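Local coordinates for protein Exo-poly-alpha-D-galacturonosidase (Thermotoga maritima, PDB 3JUR) that probably hydrolyses the glycosidic links of polygalacturonic acid in pectin from the chain ends, as a hyperthermoactive family 28 exopolygalacturonase, at residues L328-N331 against S332-G336; M249-E252 against K253-F256. All blocks are in the same frame, centred on the assembly; numbering follows the deposited sequence.

How the contacts relate
Both contacts are short-range bends of one chain, folded as a right-handed parallel beta-helix, and they lie on opposite sides of its centre with their own centres about 26 Å apart. Contact 2 turns the corner between strands 249-252 and 255-258, nearer the chain's centre (about 11 Å from it, against 17 Å for contact 1, centre to centre), while contact 1 rounds the loop that leads from strand 327-329 to strand 337-349. Both are largely buried, yet their chemistry differs. Contact 1 is polar, an asparagine bonding two backbone N-H groups of the turn. Contact 2 turns apolar groups into the helix interior, and its charged side chains lie toward the outside, where R255 meets another subunit.

Contact 1 of 2, residues L328-N331 against S332-G336; sequences LKTN and SRRGG
Beyond strand 327-329 the chain folds sharply back on itself between N331 and R334. The carbonyl of N331 accepts the backbone N-H of R334 in a fairly straight bond (159°), with R334 N 3.1 Å from N331 O, and the backbone angles of S332 and R333 are roughly those of a type I beta turn. The N331 side chain adds a second bond: with chi1 60° its CG sits between the backbone N and the carbonyl carbon, which curls OD1 forward over the turn to the N-H of R333 (N331 OD1 to R333 N 3.0 Å). Asparagine suits this place because its amide accepts here while its ND2 donates to the carbonyl of Y362.

R334 then returns beside the turn. Its CG packs on N331 OD1 at 3.3 Å, and the chain, bent at chi2, brings the guanidinium under the amide, so that N331 ND2 stands over one of its faces, 3.7 Å from R334 NH1. The two planes are 80° apart, a packing of flat groups without a bond between them. The guanidinium is held by D270 through a salt bridge at NH1 and by the carbonyl of S303 at NE, which should fix its rotation. The T330 hydroxyl lies alongside the start of the R334 chain, T330 OG1 3.5 Å from R334 CB. S332 turns its hydroxyl to the N-H of G367, and the glycines G335 and G336 take positive phi values that glycine tolerates best.

An Asx turn laid over a beta turn thus follows the strand that carries the Arg-X-Lys motif of family 28. K329 of that motif forms a salt bridge with D261. As in other family 28 enzymes, this strand probably lines the substrate cleft of the beta-helix.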
# COMPACT_ATOMS: atom_id res chain seq x y z
N LEU D 328 18.98 3.30 -20.84
CA LEU D 328 20.27 3.95 -21.09
C LEU D 328 21.39 2.90 -21.11
O LEU D 328 21.53 2.11 -20.16
CB LEU D 328 20.56 5.06 -20.07
CG LEU D 328 19.82 6.41 -20.19
CD1 LEU D 328 18.32 6.28 -19.95
CD2 LEU D 328 20.40 7.44 -19.25
N LYS D 329 22.15 2.86 -22.21
CA LYS D 329 23.22 1.87 -22.42
C LYS D 329 24.54 2.56 -22.73
O LYS D 329 24.60 3.44 -23.59
CB LYS D 329 22.93 0.97 -23.63
CG LYS D 329 21.51 0.53 -23.82
CD LYS D 329 21.40 -0.41 -25.02
CE LYS D 329 21.18 0.34 -26.32
NZ LYS D 329 20.78 -0.58 -27.42
N THR D 330 25.60 2.12 -22.07
CA THR D 330 26.96 2.61 -22.33
C THR D 330 27.96 1.65 -21.68
O THR D 330 27.56 0.70 -21.00
CB THR D 330 27.17 4.05 -21.80
OG1 THR D 330 28.46 4.53 -22.19
CG2 THR D 330 27.03 4.09 -20.27
N ASN D 331 29.25 1.90 -21.89
CA ASN D 331 30.32 1.18 -21.21
C ASN D 331 31.60 2.01 -21.18
O ASN D 331 31.62 3.13 -21.72
CB ASN D 331 30.56 -0.20 -21.84
CG ASN D 331 30.96 -0.12 -23.31
OD1 ASN D 331 31.68 0.79 -23.73
ND2 ASN D 331 30.51 -1.08 -24.10
N SER D 332 32.66 1.49 -20.57
CA SER D 332 33.90 2.25 -20.41
C SER D 332 34.81 2.31 -21.66
O SER D 332 35.91 2.85 -21.60
CB SER D 332 34.69 1.79 -19.17
OG SER D 332 34.99 0.41 -19.21
N ARG D 333 34.34 1.77 -22.79
CA ARG D 333 35.00 2.05 -24.08
C ARG D 333 34.44 3.33 -24.70
O ARG D 333 35.08 3.90 -25.59
CB ARG D 333 34.82 0.90 -25.09
CG ARG D 333 34.75 -0.50 -24.52
CD ARG D 333 35.98 -1.32 -24.83
NE ARG D 333 35.91 -1.93 -26.16
CZ ARG D 333 36.42 -3.12 -26.46
NH1 ARG D 333 37.02 -3.86 -25.54
NH2 ARG D 333 36.32 -3.58 -27.70
N ARG D 334 33.27 3.77 -24.24
CA ARG D 334 32.50 4.83 -24.92
C ARG D 334 32.90 6.26 -24.58
O ARG D 334 32.83 7.13 -25.44
CB ARG D 334 31.00 4.68 -24.65
CG ARG D 334 30.34 3.44 -25.22
CD ARG D 334 30.15 3.50 -26.73
NE ARG D 334 29.36 2.35 -27.15
CZ ARG D 334 29.84 1.13 -27.35
NH1 ARG D 334 31.14 0.87 -27.20
NH2 ARG D 334 29.02 0.15 -27.70
N GLY D 335 33.27 6.51 -23.33
CA GLY D 335 33.41 7.89 -22.85
C GLY D 335 32.10 8.63 -23.05
O GLY D 335 31.03 8.02 -23.00
N GLY D 336 32.19 9.93 -23.30
CA GLY D 336 31.02 10.77 -23.52
C GLY D 336 30.14 10.89 -22.29
O GLY D 336 30.59 10.67 -21.16

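Contact 2 of 2, residues M249-E252 against K253-F256; sequences MLIE and KCRF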
# COMPACT_ATOMS: atom_id res chain seq x y z
N MET D 249 15.18 18.34 -32.66
CA MET D 249 14.39 17.34 -33.35
C MET D 249 13.09 17.09 -32.61
O MET D 249 13.07 17.07 -31.36
CB MET D 249 15.18 16.05 -33.51
CG MET D 249 14.47 14.93 -34.25
SD MET D 249 15.62 13.65 -34.74
CE MET D 249 14.51 12.36 -35.24
N LEU D 250 12.02 16.90 -33.37
CA LEU D 250 10.72 16.54 -32.84
C LEU D 250 10.26 15.22 -33.45
O LEU D 250 10.30 15.04 -34.67
CB LEU D 250 9.69 17.64 -33.11
CG LEU D 250 8.21 17.36 -32.82
CD1 LEU D 250 7.97 17.08 -31.33
CD2 LEU D 250 7.35 18.51 -33.33
N ILE D 251 9.84 14.30 -32.59
CA ILE D 251 9.24 13.04 -33.01
C ILE D 251 7.90 12.98 -32.28
O ILE D 251 7.87 12.90 -31.05
CB ILE D 251 10.09 11.80 -32.61
CG1 ILE D 251 11.50 11.89 -33.21
CG2 ILE D 251 9.38 10.51 -33.02
CD1 ILE D 251 12.53 10.94 -32.57
N GLU D 252 6.81 13.03 -33.04
CA GLU D 252 5.48 13.11 -32.43
C GLU D 252 4.43 12.35 -33.23
O GLU D 252 4.55 12.21 -34.46
CB GLU D 252 5.07 14.57 -32.22
CG GLU D 252 4.78 15.38 -33.49
CD GLU D 252 4.16 16.75 -33.21
OE1 GLU D 252 4.05 17.13 -32.01
OE2 GLU D 252 3.77 17.44 -34.18
N LYS D 253 3.42 11.84 -32.53
CA LYS D 253 2.25 11.21 -33.15
C LYS D 253 2.58 10.00 -34.04
O LYS D 253 1.81 9.66 -34.94
CB LYS D 253 1.42 12.25 -33.92
CG LYS D 253 0.51 13.11 -33.04
CD LYS D 253 -0.86 12.46 -32.89
CE LYS D 253 -1.44 12.65 -31.48
NZ LYS D 253 -2.05 14.00 -31.30
N CYS D 254 3.72 9.36 -33.79
CA CYS D 254 4.14 8.19 -34.57
C CYS D 254 3.70 6.86 -33.93
O CYS D 254 3.48 6.79 -32.72
CB CYS D 254 5.66 8.19 -34.78
SG CYS D 254 6.32 9.65 -35.64
N ARG D 255 3.58 5.83 -34.77
CA ARG D 255 3.28 4.46 -34.34
C ARG D 255 4.47 3.55 -34.65
O ARG D 255 5.01 3.59 -35.76
CB ARG D 255 2.02 3.95 -35.05
CG ARG D 255 1.83 2.43 -34.96
CD ARG D 255 0.88 2.01 -33.85
NE ARG D 255 -0.43 1.70 -34.42
CZ ARG D 255 -0.96 0.48 -34.51
NH1 ARG D 255 -0.31 -0.58 -34.04
NH2 ARG D 255 -2.15 0.32 -35.06
N PHE D 256 4.85 2.72 -33.67
CA PHE D 256 6.03 1.84 -33.78
C PHE D 256 5.75 0.38 -33.44
O PHE D 256 5.14 0.08 -32.40
CB PHE D 256 7.14 2.29 -32.82
CG PHE D 256 7.63 3.69 -33.03
CD1 PHE D 256 8.73 3.94 -33.84
CD2 PHE D 256 7.02 4.75 -32.37
CE1 PHE D 256 9.19 5.24 -34.02
CE2 PHE D 256 7.48 6.05 -32.53
CZ PHE D 256 8.56 6.30 -33.37
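K253 bends the chain straight after E252: its backbone lies in the left-handed helical region (phi 58°), and the strand direction swings round within two residues. Its bent side chain leads away to the exposed outside, which suits a lysine. E252 also turns outward, and its OE1 forms a salt bridge with R286 of the next coil; K253 NZ remains 6.9 Å from E252 OE1. C254 points back inward. Its SG makes an apolar contact with I251, 4.1 Å from I251 CG2, and its small size suits the inner side of the bend. A tight bend with one residue in the left-handed helical region, between two strands of a coil, is a familiar corner of the right-handed parallel beta-helix, and here N288 of the following coil braces it, its amide accepting from C254 N and donating to I251 O. R255 faces outward and packs on L289 of a neighbouring subunit in the tetramer. F256 turns in again, presenting its ring edge to I251, with F256 CZ 4.3 Å from I251 CG2; I241, V263 and V290 also touch this aromatic ring within the helix interior.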